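Local atomic coordinates of DNA polymerase III subunit beta (Helicobacter pylori 26695, PDB entry 4S3I), a protein that forms a ring-shaped dimer around DNA, tethering DNA polymerases and other proteins to it and so making replication processive. Residues A[276-281]-A[293-298]. Residues are numbered along the deposited sequence; the frame is centred on the assembly and turned at random.
Sequences LSSTIK and SLDSEH
Asp295 and the backbone of Ser278 and Thr279, where the chain enters strand 279-284, offer a worked example of how one carboxylate can receive the start of a β-strand. With chi1 at 65°, CG of Asp295 lies between its own backbone N and carbonyl carbon, and this swings the carboxylate across to the opposing backbone. There OD1 takes two consecutive amides from different directions: Ser278 N, 2.7 Å from Asp295 OD1, meets the syn lone pair, whereas Thr279 N, at 2.9 Å from the same oxygen, comes from above the carboxylate plane, 49° out of it, along the straighter N-H path. The second oxygen is occupied as well, for Ser278 OG donates to Asp295 OD2 in a very short bond of 2.5 Å. Gripped through both oxygens, the carboxylate has little freedom to rotate, and the three donors would be expected to stabilise its negative charge. Thr279 crosses the aspartate side chain at about a right angle, its OG1 resting 3.1 Å from Asp295 CG.

The setting is a four-stranded antiparallel sheet in the C-terminal domain of this β sliding-ring subunit, where strands 279-284 and 288-293 form a hairpin. Ile280 and Ser293 make a non-hydrogen-bonded pair near its open end; Ile280 points away from Ser293 and packs on Ile270 and Cys273 of helix 263-273. One step on, Leu294 N donates to Thr279 O at 2.9 Å, and CB of Leu294 packs against that carbonyl and OG1 of Thr279. Ser277 sets OG 3.5 Å from Ser293 CB, a van der Waals contact, while the hydroxyl hydrogen-bonds to Cys273 O.

Beyond the hairpin, Ser296 lays CB 3.3 Å from Leu276 O, and a water bridges that carbonyl to Glu297 N. Leu276 itself packs on Leu109 of the second subunit, at the dimer interface that closes the ring.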
ATOM      1  N   LEU A 276      -7.107 -18.764 -12.646  1.00 30.68           N
ATOM      2  CA  LEU A 276      -7.915 -19.891 -12.182  1.00 31.51           C
ATOM      3  C   LEU A 276      -7.107 -21.078 -11.625  1.00 31.54           C
ATOM      4  O   LEU A 276      -7.690 -22.063 -11.173  1.00 36.93           O
ATOM      5  CB  LEU A 276      -8.845 -20.381 -13.301  1.00 31.89           C
ATOM      6  CG  LEU A 276      -9.983 -19.452 -13.718  1.00 32.27           C
ATOM      7  CD1 LEU A 276     -10.915 -20.157 -14.704  1.00 32.81           C
ATOM      8  CD2 LEU A 276     -10.760 -18.995 -12.480  1.00 33.66           C
ATOM      9  N   SER A 277      -5.782 -20.992 -11.660  1.00 30.81           N
ATOM     10  CA  SER A 277      -4.945 -22.126 -11.248  1.00 36.09           C
ATOM     11  C   SER A 277      -3.556 -21.676 -10.805  1.00 37.44           C
ATOM     12  O   SER A 277      -3.155 -20.547 -11.078  1.00 41.19           O
ATOM     13  CB  SER A 277      -4.795 -23.106 -12.406  1.00 40.61           C
ATOM     14  OG  SER A 277      -4.048 -22.509 -13.450  1.00 45.34           O
ATOM     15  N   SER A 278      -2.815 -22.556 -10.135  1.00 32.87           N
ATOM     16  CA  SER A 278      -1.436 -22.233  -9.758  1.00 31.50           C
ATOM     17  C   SER A 278      -0.467 -23.021 -10.630  1.00 29.56           C
ATOM     18  O   SER A 278       0.728 -22.710 -10.696  1.00 30.31           O
ATOM     19  CB  SER A 278      -1.180 -22.549  -8.283  1.00 36.31           C
ATOM     20  OG  SER A 278      -1.146 -23.943  -8.076  1.00 40.68           O
ATOM     21  N   THR A 279      -0.989 -24.055 -11.284  1.00 29.93           N
ATOM     22  CA  THR A 279      -0.194 -24.830 -12.234  1.00 31.22           C
ATOM     23  C   THR A 279      -0.834 -24.802 -13.621  1.00 33.04           C
ATOM     24  O   THR A 279      -2.054 -24.662 -13.773  1.00 29.81           O
ATOM     25  CB  THR A 279       0.003 -26.289 -11.776  1.00 34.05           C
ATOM     26  OG1 THR A 279      -1.270 -26.923 -11.685  1.00 32.19           O
ATOM     27  CG2 THR A 279       0.711 -26.355 -10.417  1.00 31.53           C
ATOM     28  N   ILE A 280       0.006 -24.946 -14.629  1.00 28.99           N
ATOM     29  CA  ILE A 280      -0.405 -24.764 -16.009  1.00 30.08           C
ATOM     30  C   ILE A 280       0.163 -25.878 -16.879  1.00 28.74           C
ATOM     31  O   ILE A 280       1.325 -26.262 -16.727  1.00 28.59           O
ATOM     32  CB  ILE A 280       0.103 -23.392 -16.525  1.00 32.56           C
ATOM     33  CG1 ILE A 280      -0.758 -22.256 -15.959  1.00 37.51           C
ATOM     34  CG2 ILE A 280       0.108 -23.330 -18.050  1.00 33.82           C
ATOM     35  CD1 ILE A 280      -0.173 -20.873 -16.230  1.00 38.01           C
ATOM     36  N   LYS A 281      -0.656 -26.406 -17.781  1.00 28.98           N
ATOM     37  CA  LYS A 281      -0.158 -27.319 -18.802  1.00 31.04           C
ATOM     38  C   LYS A 281       0.251 -26.540 -20.054  1.00 28.35           C
ATOM     39  O   LYS A 281      -0.597 -25.915 -20.720  1.00 28.26           O
ATOM     40  CB  LYS A 281      -1.228 -28.351 -19.153  1.00 38.22           C
ATOM     41  CG  LYS A 281      -0.825 -29.336 -20.240  1.00 43.68           C
ATOM     42  CD  LYS A 281      -1.970 -30.317 -20.486  1.00 47.50           C
ATOM     43  CE  LYS A 281      -1.682 -31.237 -21.658  1.00 54.24           C
ATOM     44  NZ  LYS A 281      -2.846 -32.140 -21.917  1.00 59.32           N
ATOM     45  N   SER A 293      -5.107 -24.197 -17.846  1.00 29.97           N
ATOM     46  CA  SER A 293      -5.102 -24.289 -16.387  1.00 34.73           C
ATOM     47  C   SER A 293      -5.077 -25.759 -15.990  1.00 40.16           C
ATOM     48  O   SER A 293      -5.733 -26.583 -16.625  1.00 31.33           O
ATOM     49  CB  SER A 293      -6.331 -23.604 -15.796  1.00 30.82           C
ATOM     50  OG  SER A 293      -7.528 -24.190 -16.271  1.00 31.51           O
ATOM     51  N   LEU A 294      -4.310 -26.092 -14.954  1.00 37.06           N
ATOM     52  CA  LEU A 294      -4.093 -27.492 -14.599  1.00 38.68           C
ATOM     53  C   LEU A 294      -4.713 -27.876 -13.253  1.00 36.86           C
ATOM     54  O   LEU A 294      -5.455 -28.859 -13.160  1.00 40.21           O
ATOM     55  CB  LEU A 294      -2.592 -27.804 -14.646  1.00 38.05           C
ATOM     56  CG  LEU A 294      -2.064 -29.232 -14.500  1.00 40.41           C
ATOM     57  CD1 LEU A 294      -2.700 -30.193 -15.501  1.00 38.65           C
ATOM     58  CD2 LEU A 294      -0.551 -29.211 -14.679  1.00 43.86           C
ATOM     59  N   ASP A 295      -4.420 -27.108 -12.206  1.00 33.20           N
ATOM     60  CA  ASP A 295      -4.970 -27.438 -10.885  1.00 48.46           C
ATOM     61  C   ASP A 295      -6.162 -26.541 -10.535  1.00 50.45           C
ATOM     62  O   ASP A 295      -6.402 -26.213  -9.366  1.00 45.17           O
ATOM     63  CB  ASP A 295      -3.895 -27.436  -9.779  1.00 53.80           C
ATOM     64  CG  ASP A 295      -3.296 -26.061  -9.532  1.00 58.06           C
ATOM     65  OD1 ASP A 295      -3.486 -25.163 -10.381  1.00 62.24           O
ATOM     66  OD2 ASP A 295      -2.622 -25.887  -8.488  1.00 55.03           O
ATOM     67  N   SER A 296      -6.907 -26.162 -11.569  1.00 54.33           N
ATOM     68  CA  SER A 296      -8.130 -25.380 -11.409  1.00 48.91           C
ATOM     69  C   SER A 296      -9.225 -26.260 -10.843  1.00 51.09           C
ATOM     70  O   SER A 296      -9.245 -27.471 -11.092  1.00 54.77           O
ATOM     71  CB  SER A 296      -8.576 -24.815 -12.757  1.00 41.94           C
ATOM     72  OG  SER A 296      -8.844 -25.846 -13.686  1.00 49.33           O
ATOM     73  N   GLU A 297     -10.132 -25.644 -10.082  1.00 50.91           N
ATOM     74  CA  GLU A 297     -11.307 -26.320  -9.543  1.00 53.36           C
ATOM     75  C   GLU A 297     -12.097 -27.003 -10.650  1.00 50.49           C
ATOM     76  O   GLU A 297     -12.024 -26.599 -11.811  1.00 42.90           O
ATOM     77  CB  GLU A 297     -12.222 -25.308  -8.853  1.00 57.66           C
ATOM     78  CG  GLU A 297     -11.556 -24.509  -7.749  1.00 66.50           C
ATOM     79  CD  GLU A 297     -11.511 -25.260  -6.433  1.00 74.51           C
ATOM     80  OE1 GLU A 297     -12.242 -26.268  -6.292  1.00 74.78           O
ATOM     81  OE2 GLU A 297     -10.747 -24.836  -5.538  1.00 77.33           O
ATOM     82  N   HIS A 298     -12.848 -28.039 -10.292  1.00 59.65           N
ATOM     83  CA  HIS A 298     -13.748 -28.669 -11.248  1.00 67.99           C
ATOM     84  C   HIS A 298     -14.725 -27.608 -11.747  1.00 64.95           C
ATOM     85  O   HIS A 298     -15.188 -26.767 -10.965  1.00 67.33           O
ATOM     86  CB  HIS A 298     -14.505 -29.835 -10.602  1.00 79.71           C
ATOM     87  CG  HIS A 298     -15.334 -30.626 -11.566  1.00 89.88           C
ATOM     88  ND1 HIS A 298     -14.779 -31.439 -12.534  1.00 91.38           N
ATOM     89  CD2 HIS A 298     -16.676 -30.736 -11.710  1.00 94.09           C
ATOM     90  CE1 HIS A 298     -15.745 -32.011 -13.233  1.00 94.43           C
ATOM     91  NE2 HIS A 298     -16.906 -31.600 -12.751  1.00 96.66           N
TER
HETATM   92  O   HOH W   1      -9.979 -22.780 -10.081  1.00 31.37           O